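Local coordinates for protein alpha-amylase G-6 (Bacillus halodurans, PDB 2C3G) that probably binds starch and related alpha-glucans through this family 26 carbohydrate-binding module, one piece of a larger amylase, at residues Leu7-Lys12 / Val60-Lys65; Lys12-Trp17 / Asn70-Pro75; Pro20-Tyr25 / Tyr50-Glu55. All coordinates share one frame; numbering follows the deposited sequence.

Contact 1. Residues Leu7-Lys12 / Val60-Lys65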
loop_
_atom_site.group_PDB
_atom_site.type_symbol
_atom_site.label_atom_id
_atom_site.label_comp_id
_atom_site.label_asym_id
_atom_site.label_seq_id
_atom_site.Cartn_x
_atom_site.Cartn_y
_atom_site.Cartn_z
ATOM N N LEU A 7 -3.909 -0.228 8.892
ATOM C CA LEU A 7 -3.932 0.693 7.758
ATOM C C LEU A 7 -4.342 -0.037 6.497
ATOM O O LEU A 7 -3.620 -0.913 6.036
ATOM C CB LEU A 7 -2.588 1.446 7.640
ATOM C CG LEU A 7 -2.447 2.946 8.011
ATOM C CD1 LEU A 7 -3.496 3.547 8.950
ATOM C CD2 LEU A 7 -1.058 3.265 8.554
ATOM N N THR A 8 -5.537 0.271 5.992
ATOM C CA THR A 8 -6.037 -0.294 4.738
ATOM C C THR A 8 -5.658 0.646 3.610
ATOM O O THR A 8 -5.852 1.853 3.696
ATOM C CB THR A 8 -7.576 -0.492 4.748
ATOM O OG1 THR A 8 -7.929 -1.418 5.769
ATOM C CG2 THR A 8 -8.039 -1.194 3.437
ATOM N N ILE A 9 -5.079 0.097 2.560
ATOM C CA ILE A 9 -4.624 0.913 1.459
ATOM C C ILE A 9 -5.199 0.327 0.185
ATOM O O ILE A 9 -5.154 -0.880 -0.006
ATOM C CB ILE A 9 -3.041 1.055 1.482
ATOM C CG1 ILE A 9 -2.626 2.223 2.390
ATOM C CG2 ILE A 9 -2.474 1.498 0.145
ATOM C CD1 ILE A 9 -2.558 1.938 3.803
ATOM N N TYR A 10 -5.795 1.178 -0.650
ATOM C CA TYR A 10 -6.300 0.760 -1.957
ATOM C C TYR A 10 -5.474 1.432 -3.015
ATOM O O TYR A 10 -5.168 2.610 -2.913
ATOM C CB TYR A 10 -7.761 1.141 -2.183
ATOM C CG TYR A 10 -8.728 0.517 -1.224
ATOM C CD1 TYR A 10 -9.490 -0.590 -1.594
ATOM C CD2 TYR A 10 -8.877 1.035 0.056
ATOM C CE1 TYR A 10 -10.395 -1.163 -0.700
ATOM C CE2 TYR A 10 -9.761 0.485 0.957
ATOM C CZ TYR A 10 -10.512 -0.609 0.574
ATOM O OH TYR A 10 -11.376 -1.145 1.465
ATOM N N PHE A 11 -5.116 0.660 -4.029
ATOM C CA PHE A 11 -4.258 1.138 -5.078
ATOM C C PHE A 11 -4.921 0.991 -6.444
ATOM O O PHE A 11 -5.346 -0.085 -6.814
ATOM C CB PHE A 11 -2.962 0.333 -5.019
ATOM C CG PHE A 11 -1.962 0.727 -6.045
ATOM C CD1 PHE A 11 -1.677 2.070 -6.271
ATOM C CD2 PHE A 11 -1.310 -0.235 -6.771
ATOM C CE1 PHE A 11 -0.755 2.446 -7.224
ATOM C CE2 PHE A 11 -0.398 0.122 -7.738
ATOM C CZ PHE A 11 -0.117 1.478 -7.962
ATOM N N LYS A 12 -4.991 2.079 -7.198
ATOM C CA LYS A 12 -5.449 1.998 -8.570
ATOM C C LYS A 12 -4.247 1.709 -9.445
ATOM O O LYS A 12 -3.424 2.605 -9.723
ATOM C CB LYS A 12 -6.171 3.264 -9.005
ATOM C CG LYS A 12 -6.784 3.088 -10.352
ATOM C CD LYS A 12 -8.204 3.527 -10.392
ATOM C CE LYS A 12 -8.351 4.640 -11.376
ATOM N NZ LYS A 12 -9.773 4.787 -11.817
ATOM N N VAL A 60 2.999 4.352 8.823
ATOM C CA VAL A 60 3.786 3.485 7.949
ATOM C C VAL A 60 4.401 4.400 6.911
ATOM O O VAL A 60 3.977 5.556 6.762
ATOM C CB VAL A 60 2.872 2.408 7.276
ATOM C CG1 VAL A 60 2.825 2.500 5.737
ATOM C CG2 VAL A 60 3.197 1.031 7.750
ATOM N N ARG A 61 5.423 3.890 6.223
ATOM C CA ARG A 61 5.988 4.521 5.043
ATOM C C ARG A 61 5.809 3.503 3.946
ATOM O O ARG A 61 6.180 2.362 4.128
ATOM C CB ARG A 61 7.483 4.814 5.245
ATOM C CG ARG A 61 7.832 6.280 5.304
ATOM C CD ARG A 61 8.608 6.660 6.530
ATOM N NE ARG A 61 9.090 8.046 6.457
ATOM C CZ ARG A 61 8.933 8.963 7.410
ATOM N NH1 ARG A 61 9.404 10.179 7.231
ATOM N NH2 ARG A 61 8.296 8.682 8.534
ATOM N N LEU A 62 5.237 3.899 2.810
ATOM C CA LEU A 62 4.911 2.899 1.782
ATOM C C LEU A 62 5.237 3.210 0.308
ATOM O O LEU A 62 5.260 4.353 -0.135
ATOM C CB LEU A 62 3.454 2.423 1.938
ATOM C CG LEU A 62 2.300 3.388 1.605
ATOM C CD1 LEU A 62 2.026 3.408 0.106
ATOM C CD2 LEU A 62 1.060 3.014 2.397
ATOM N N LEU A 63 5.486 2.151 -0.443
ATOM C CA LEU A 63 5.575 2.249 -1.899
ATOM C C LEU A 63 4.758 1.121 -2.522
ATOM O O LEU A 63 4.656 0.043 -1.960
ATOM C CB LEU A 63 7.033 2.145 -2.376
ATOM C CG LEU A 63 8.059 3.174 -1.898
ATOM C CD1 LEU A 63 8.987 2.556 -0.850
ATOM C CD2 LEU A 63 8.861 3.706 -3.052
ATOM N N PHE A 64 4.191 1.392 -3.689
ATOM C CA PHE A 64 3.599 0.367 -4.538
ATOM C C PHE A 64 4.659 -0.148 -5.500
ATOM O O PHE A 64 5.558 0.596 -5.900
ATOM C CB PHE A 64 2.406 0.944 -5.308
ATOM C CG PHE A 64 1.380 1.570 -4.414
ATOM C CD1 PHE A 64 0.596 0.774 -3.584
ATOM C CD2 PHE A 64 1.236 2.951 -4.357
ATOM C CE1 PHE A 64 -0.341 1.348 -2.718
ATOM C CE2 PHE A 64 0.294 3.540 -3.497
ATOM C CZ PHE A 64 -0.490 2.740 -2.673
ATOM N N LYS A 65 4.557 -1.428 -5.847
ATOM C CA LYS A 65 5.447 -2.075 -6.803
ATOM C C LYS A 65 4.777 -3.280 -7.466
ATOM O O LYS A 65 3.823 -3.838 -6.932
ATOM C CB LYS A 65 6.737 -2.525 -6.113
ATOM C CG LYS A 65 6.575 -3.561 -5.023
ATOM C CD LYS A 65 7.922 -3.913 -4.393
ATOM C CE LYS A 65 8.810 -4.673 -5.353
ATOM N NZ LYS A 65 8.422 -6.089 -5.442
#
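Phe11 and Phe64 lie flat against each other in an offset stack, ring centroids 3.9 Å apart and planes only 6° from parallel, where two sheets of a beta-sandwich face one another. Strands 7-12 and 60-65 belong to different sheets and run in roughly the same direction, 36° apart; as in any beta strand, every second side chain turns to the core. The fit is closest at the rings. Phe11 points its CG anti to the backbone N (chi1 -179°), and the two side chains slide past each other in opposite senses until Phe64 CB also rests over the Phe11 ring, 3.8 Å from its centroid. Ile9 CG2 meets the edge of the Phe64 ring in its plane, 3.6 Å from CE1, while Leu62 CD1 sits over the face of Phe64 turned from Phe11. Ile9 CG1 and Leu62 CD2 touch at 3.8 Å, tip to tip. The other end is looser: Leu7 CD2 comes only to 4.2 Å from Val60 CB. Thr8 and Arg61 take no part; Thr8 OG1 bonds to Thr53 OG1 instead. With no hydrogen bond between the segments, the two sheets are joined here by shape and apolar burial alone, for which flat phenylalanines and branched aliphatics are well suited.

Contact 2. Residues Lys12-Trp17 / Asn70-Pro75. With CD (cadmium ion), chain B.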
loop_
_atom_site.group_PDB
_atom_site.type_symbol
_atom_site.label_atom_id
_atom_site.label_comp_id
_atom_site.label_asym_id
_atom_site.label_seq_id
_atom_site.Cartn_x
_atom_site.Cartn_y
_atom_site.Cartn_z
ATOM N N LYS A 12 -4.991 2.079 -7.198
ATOM C CA LYS A 12 -5.449 1.998 -8.570
ATOM C C LYS A 12 -4.247 1.709 -9.445
ATOM O O LYS A 12 -3.424 2.605 -9.723
ATOM C CB LYS A 12 -6.171 3.264 -9.005
ATOM C CG LYS A 12 -6.784 3.088 -10.352
ATOM C CD LYS A 12 -8.204 3.527 -10.392
ATOM C CE LYS A 12 -8.351 4.640 -11.376
ATOM N NZ LYS A 12 -9.773 4.787 -11.817
ATOM N N LYS A 13 -4.128 0.436 -9.827
ATOM C CA LYS A 13 -2.944 -0.069 -10.521
ATOM C C LYS A 13 -2.918 0.422 -11.963
ATOM O O LYS A 13 -3.935 0.327 -12.668
ATOM C CB LYS A 13 -2.906 -1.602 -10.478
ATOM C CG LYS A 13 -1.676 -2.236 -11.128
ATOM C CD LYS A 13 -1.823 -3.768 -11.312
ATOM C CE LYS A 13 -2.611 -4.179 -12.573
ATOM N NZ LYS A 13 -2.092 -3.605 -13.864
ATOM N N PRO A 14 -1.780 0.992 -12.395
ATOM C CA PRO A 14 -1.601 1.364 -13.805
ATOM C C PRO A 14 -1.655 0.115 -14.658
ATOM O O PRO A 14 -1.297 -0.989 -14.241
ATOM C CB PRO A 14 -0.218 2.010 -13.826
ATOM C CG PRO A 14 -0.053 2.469 -12.405
ATOM C CD PRO A 14 -0.608 1.362 -11.591
ATOM N N ASP A 15 -2.160 0.279 -15.856
ATOM C CA ASP A 15 -2.460 -0.885 -16.673
ATOM C C ASP A 15 -1.203 -1.595 -17.156
ATOM O O ASP A 15 -1.252 -2.789 -17.459
ATOM C CB ASP A 15 -3.359 -0.473 -17.828
ATOM C CG ASP A 15 -4.822 -0.416 -17.427
ATOM O OD1 ASP A 15 -5.496 0.469 -18.029
ATOM O OD2 ASP A 15 -5.375 -1.207 -16.550
ATOM N N SER A 16 -0.086 -0.859 -17.233
ATOM C CA SER A 16 1.201 -1.438 -17.635
ATOM C C SER A 16 1.817 -2.317 -16.549
ATOM O O SER A 16 2.728 -3.093 -16.815
ATOM C CB SER A 16 2.192 -0.339 -18.006
ATOM O OG SER A 16 2.479 0.470 -16.873
ATOM N N TRP A 17 1.318 -2.211 -15.326
ATOM C CA TRP A 17 1.919 -2.908 -14.205
ATOM C C TRP A 17 1.497 -4.363 -14.114
ATOM O O TRP A 17 0.358 -4.704 -14.456
ATOM C CB TRP A 17 1.480 -2.226 -12.926
ATOM C CG TRP A 17 2.213 -1.012 -12.581
ATOM C CD1 TRP A 17 2.663 -0.042 -13.431
ATOM C CD2 TRP A 17 2.582 -0.597 -11.265
ATOM N NE1 TRP A 17 3.282 0.955 -12.718
ATOM C CE2 TRP A 17 3.248 0.638 -11.384
ATOM C CE3 TRP A 17 2.412 -1.144 -9.993
ATOM C CZ2 TRP A 17 3.739 1.337 -10.281
ATOM C CZ3 TRP A 17 2.896 -0.452 -8.899
ATOM C CH2 TRP A 17 3.552 0.781 -9.050
ATOM N N ASN A 70 8.485 -2.176 -11.931
ATOM C CA ASN A 70 7.654 -0.997 -11.692
ATOM C C ASN A 70 7.493 -0.674 -10.197
ATOM O O ASN A 70 7.533 -1.577 -9.349
ATOM C CB ASN A 70 6.274 -1.133 -12.341
ATOM C CG ASN A 70 6.340 -1.241 -13.847
ATOM O OD1 ASN A 70 6.203 -2.332 -14.405
ATOM N ND2 ASN A 70 6.527 -0.106 -14.524
ATOM N N GLN A 71 7.308 0.618 -9.905
ATOM C CA GLN A 71 7.077 1.135 -8.549
ATOM C C GLN A 71 6.528 2.560 -8.593
ATOM O O GLN A 71 6.628 3.243 -9.621
ATOM C CB GLN A 71 8.367 1.105 -7.717
ATOM C CG GLN A 71 9.400 2.137 -8.153
ATOM C CD GLN A 71 10.553 2.257 -7.188
ATOM O OE1 GLN A 71 10.570 3.146 -6.322
ATOM N NE2 GLN A 71 11.519 1.370 -7.327
ATOM N N TRP A 72 5.962 3.002 -7.469
ATOM C CA TRP A 72 5.403 4.343 -7.337
ATOM C C TRP A 72 5.427 4.730 -5.864
ATOM O O TRP A 72 4.768 4.082 -5.045
ATOM C CB TRP A 72 3.975 4.365 -7.863
ATOM C CG TRP A 72 3.365 5.701 -8.038
ATOM C CD1 TRP A 72 3.732 6.874 -7.439
ATOM C CD2 TRP A 72 2.243 6.011 -8.876
ATOM N NE1 TRP A 72 2.913 7.897 -7.856
ATOM C CE2 TRP A 72 1.987 7.398 -8.741
ATOM C CE3 TRP A 72 1.421 5.253 -9.741
ATOM C CZ2 TRP A 72 0.939 8.049 -9.439
ATOM C CZ3 TRP A 72 0.379 5.898 -10.432
ATOM C CH2 TRP A 72 0.155 7.287 -10.278
ATOM N N PRO A 73 6.240 5.726 -5.500
ATOM C CA PRO A 73 7.238 6.333 -6.393
ATOM C C PRO A 73 8.224 5.226 -6.793
ATOM O O PRO A 73 8.421 4.344 -5.965
ATOM C CB PRO A 73 7.898 7.362 -5.481
ATOM C CG PRO A 73 6.847 7.661 -4.476
ATOM C CD PRO A 73 6.292 6.319 -4.152
ATOM N N GLY A 74 8.905 5.271 -7.939
ATOM C CA GLY A 74 9.510 6.455 -8.516
ATOM C C GLY A 74 10.931 6.239 -8.004
ATOM O O GLY A 74 11.179 6.473 -6.826
ATOM N N PRO A 75 11.850 5.733 -8.832
ATOM C CA PRO A 75 13.174 5.326 -8.329
ATOM C C PRO A 75 13.937 6.504 -7.731
ATOM O O PRO A 75 14.061 7.550 -8.372
ATOM C CB PRO A 75 13.893 4.759 -9.569
ATOM C CG PRO A 75 13.122 5.240 -10.756
ATOM C CD PRO A 75 11.711 5.517 -10.287
HETATM CD CD CD B . -7.573 -1.458 -16.466
HETATM O O HOH W 1 -7.615 -0.658 -18.268
#
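Trp17 and Asn70 bring the two backbones to a CA-CA separation of 6.5 Å, where a type I beta turn from Pro14 to Trp17 meets the residue leading into strand 71-82, at the surface end of the beta-sandwich. The Trp17 indole is held between Pro14 CD on one face and Asn70 CB on the other, a flat ring offering both sides to carbon. Asn70 CB lies 3.6 Å from the centroid of the five-membered ring, 12° off its normal, a CH-pi contact. The far end of the indole reaches two residues further along the same segment, Trp17 CH2 packing 3.8 Å from Trp72 CB. Trp72 has its CG anti to the backbone N (chi1 -169°), which carries its indole toward the turn, and Pro14 CG meets the edge of that ring, 4.0 Å from CZ3. The turn is tied from within: Lys13, long enough to fold back, reaches two carbonyls with NZ, one of them Trp17 O. On the exposed corner, Asp15 OD2 binds a cadmium ion at 2.2 Å, a site that Asp48 shares. Pro14 O takes two bonds, from Lys13 NZ and from Trp17 N at 3.1 Å, which arrive from opposite faces of its carbonyl plane.

Contact 3. Residues Pro20-Tyr25 / Tyr50-Glu55. With CD (cadmium ion), chain D.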
loop_
_atom_site.group_PDB
_atom_site.type_symbol
_atom_site.label_atom_id
_atom_site.label_comp_id
_atom_site.label_asym_id
_atom_site.label_seq_id
_atom_site.Cartn_x
_atom_site.Cartn_y
_atom_site.Cartn_z
ATOM N N PRO A 20 0.202 -6.261 -8.333
ATOM C CA PRO A 20 0.603 -5.186 -7.402
ATOM C C PRO A 20 0.949 -5.675 -6.002
ATOM O O PRO A 20 0.232 -6.510 -5.455
ATOM C CB PRO A 20 -0.634 -4.296 -7.344
ATOM C CG PRO A 20 -1.796 -5.268 -7.519
ATOM C CD PRO A 20 -1.270 -6.363 -8.434
ATOM N N HIS A 21 2.037 -5.148 -5.445
ATOM C CA HIS A 21 2.485 -5.462 -4.076
ATOM C C HIS A 21 2.671 -4.205 -3.198
ATOM O O HIS A 21 2.919 -3.109 -3.701
ATOM C CB HIS A 21 3.803 -6.233 -4.114
ATOM C CG HIS A 21 3.694 -7.585 -4.722
ATOM N ND1 HIS A 21 3.611 -7.784 -6.084
ATOM C CD2 HIS A 21 3.654 -8.810 -4.159
ATOM C CE1 HIS A 21 3.534 -9.078 -6.333
ATOM N NE2 HIS A 21 3.560 -9.721 -5.182
ATOM N N LEU A 22 2.537 -4.365 -1.886
ATOM C CA LEU A 22 2.651 -3.207 -0.994
ATOM C C LEU A 22 3.902 -3.296 -0.115
ATOM O O LEU A 22 3.964 -4.088 0.815
ATOM C CB LEU A 22 1.390 -3.031 -0.125
ATOM C CG LEU A 22 1.401 -1.767 0.759
ATOM C CD1 LEU A 22 1.243 -0.496 -0.079
ATOM C CD2 LEU A 22 0.387 -1.810 1.910
ATOM N N TYR A 23 4.887 -2.461 -0.410
ATOM C CA TYR A 23 6.088 -2.398 0.406
ATOM C C TYR A 23 5.969 -1.264 1.432
ATOM O O TYR A 23 5.585 -0.149 1.087
ATOM C CB TYR A 23 7.345 -2.220 -0.471
ATOM C CG TYR A 23 8.606 -2.113 0.356
ATOM C CD1 TYR A 23 9.061 -3.197 1.094
ATOM C CD2 TYR A 23 9.320 -0.910 0.431
ATOM C CE1 TYR A 23 10.192 -3.099 1.867
ATOM C CE2 TYR A 23 10.462 -0.811 1.195
ATOM C CZ TYR A 23 10.886 -1.908 1.916
ATOM O OH TYR A 23 12.016 -1.832 2.693
ATOM N N TYR A 24 6.302 -1.573 2.682
ATOM C CA TYR A 24 6.186 -0.635 3.815
ATOM C C TYR A 24 7.257 -0.874 4.885
ATOM O O TYR A 24 7.645 -2.008 5.167
ATOM C CB TYR A 24 4.793 -0.690 4.462
ATOM C CG TYR A 24 4.439 -2.036 5.036
ATOM C CD1 TYR A 24 3.879 -3.022 4.229
ATOM C CD2 TYR A 24 4.659 -2.328 6.386
ATOM C CE1 TYR A 24 3.562 -4.258 4.731
ATOM C CE2 TYR A 24 4.334 -3.574 6.914
ATOM C CZ TYR A 24 3.788 -4.542 6.068
ATOM O OH TYR A 24 3.444 -5.787 6.551
ATOM N N TYR A 25 7.713 0.223 5.482
ATOM C CA TYR A 25 8.756 0.184 6.499
ATOM C C TYR A 25 8.450 1.230 7.585
ATOM O O TYR A 25 7.334 1.745 7.649
ATOM C CB TYR A 25 10.144 0.390 5.860
ATOM C CG TYR A 25 10.270 1.666 5.056
ATOM C CD1 TYR A 25 9.772 1.742 3.764
ATOM C CD2 TYR A 25 10.895 2.795 5.583
ATOM C CE1 TYR A 25 9.878 2.883 3.018
ATOM C CE2 TYR A 25 11.005 3.967 4.831
ATOM C CZ TYR A 25 10.496 4.000 3.548
ATOM O OH TYR A 25 10.569 5.134 2.765
ATOM N N TYR A 50 -6.817 -2.380 -6.189
ATOM C CA TYR A 50 -6.274 -3.495 -5.433
ATOM C C TYR A 50 -6.116 -2.994 -4.010
ATOM O O TYR A 50 -6.115 -1.807 -3.775
ATOM C CB TYR A 50 -4.943 -3.900 -6.031
ATOM C CG TYR A 50 -5.072 -4.603 -7.367
ATOM C CD1 TYR A 50 -4.932 -5.991 -7.449
ATOM C CD2 TYR A 50 -5.344 -3.887 -8.550
ATOM C CE1 TYR A 50 -5.055 -6.645 -8.660
ATOM C CE2 TYR A 50 -5.466 -4.549 -9.767
ATOM C CZ TYR A 50 -5.318 -5.926 -9.803
ATOM O OH TYR A 50 -5.425 -6.598 -10.977
ATOM N N THR A 51 -6.008 -3.882 -3.047
ATOM C CA THR A 51 -6.082 -3.445 -1.658
ATOM C C THR A 51 -5.299 -4.356 -0.756
ATOM O O THR A 51 -5.076 -5.529 -1.069
ATOM C CB THR A 51 -7.580 -3.385 -1.174
ATOM O OG1 THR A 51 -7.631 -2.926 0.175
ATOM C CG2 THR A 51 -8.150 -4.726 -1.091
ATOM N N HIS A 52 -4.899 -3.802 0.377
ATOM C CA HIS A 52 -4.230 -4.571 1.418
ATOM C C HIS A 52 -4.237 -3.810 2.740
ATOM O O HIS A 52 -4.066 -2.574 2.779
ATOM C CB HIS A 52 -2.808 -4.998 0.986
ATOM C CG HIS A 52 -2.008 -5.655 2.078
ATOM N ND1 HIS A 52 -2.108 -6.998 2.379
ATOM C CD2 HIS A 52 -1.103 -5.145 2.951
ATOM C CE1 HIS A 52 -1.313 -7.286 3.395
ATOM N NE2 HIS A 52 -0.684 -6.179 3.754
ATOM N N THR A 53 -4.458 -4.570 3.810
ATOM C CA THR A 53 -4.527 -4.058 5.175
ATOM C C THR A 53 -3.266 -4.522 5.957
ATOM O O THR A 53 -2.972 -5.720 6.048
ATOM C CB THR A 53 -5.871 -4.490 5.817
ATOM O OG1 THR A 53 -6.963 -3.930 5.067
ATOM C CG2 THR A 53 -6.104 -3.844 7.211
ATOM N N ILE A 54 -2.492 -3.542 6.430
ATOM C CA ILE A 54 -1.439 -3.760 7.422
ATOM C C ILE A 54 -2.037 -3.708 8.827
ATOM O O ILE A 54 -2.441 -2.660 9.293
ATOM C CB ILE A 54 -0.355 -2.682 7.298
ATOM C CG1 ILE A 54 0.009 -2.460 5.825
ATOM C CG2 ILE A 54 0.842 -3.041 8.190
ATOM C CD1 ILE A 54 0.969 -1.254 5.523
ATOM N N GLU A 55 -2.102 -4.841 9.506
ATOM C CA GLU A 55 -2.697 -4.857 10.826
ATOM C C GLU A 55 -1.789 -4.269 11.909
ATOM O O GLU A 55 -0.553 -4.429 11.869
ATOM C CB GLU A 55 -3.126 -6.278 11.221
ATOM C CG GLU A 55 -4.353 -6.261 12.132
ATOM C CD GLU A 55 -4.516 -7.493 12.988
ATOM O OE1 GLU A 55 -4.096 -8.586 12.582
ATOM O OE2 GLU A 55 -5.106 -7.362 14.074
HETATM CD CD CD D . -3.726 -8.744 1.920
HETATM O O HOH W 2 0.860 -6.760 6.024
HETATM O O HOH W 3 -5.368 -7.735 3.220
#
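Ile54 CD1 lies over the ring of Tyr24, 3.8 Å from its centroid and 19° off the normal, a CH-pi contact between facing strands of the beta-sandwich. The two side chains slide past each other in opposite directions, which lets Ile54 CG2 run along the far half of the same ring, 3.8 Å from CE2. A branched aliphatic suits this place because its methyls can spread over one broad face. Leu22, with CG anti to the backbone N (chi1 -176°), sends CD2 between two partners: it meets Ile54 CD1 at 3.7 Å and touches the edge of the His52 ring at CD2. At the other end Pro20 sets its CG over the face of Tyr50, 3.2 Å from CD1, a close contact of a compact ring on a flat one.

Outward from this layer, polar groups and the strands fix these positions. Water 2 joins Tyr24 OH to His52 NE2, lying in the imidazole plane, and accepts a hydrogen bond from His52 NE2. Were Tyr24 replaced by an alanine, Ile54 would probably lose the ring face it packs on, and water 2 its hydroxyl partner. Strands 20-25 and 50-55 run 30° apart in the same general direction, and no hydrogen bond passes directly between them. Each is held instead in its own sheet: Tyr23 pairs with Leu63 through the backbone, and Thr51 OG1 bonds to Ile9 O. Val60 and Pro34 also touch Tyr24, and His44 meets Tyr50 edge-to-face. The other imidazole nitrogen is a metal ligand: His52 ND1 binds a cadmium ion at 2.4 Å, with water 3 as a further ligand.

How the contacts relate
Contacts 1 and 3 are core and contact 2 is surface. Contacts 1 and 3 join the same pair of sheets: 7-12 and 50-55 are neighbours in one, 60-65 and 20-25 in the other, and Phe11 N to Tyr50 O and Lys65 O to His21 N are probable hydrogen bonds between them. Contact 1 is wholly apolar at the middle of the sandwich, whereas contact 3 reaches an edge where a histidine meets water and metal. Contact 2 lies beyond the end of strand 6-12, shares Lys12 with contact 1 and adds turn bonds and an aspartate ligand to its tryptophan packing; Trp17 also touches Phe11 and Phe64, extending the aromatic core outward.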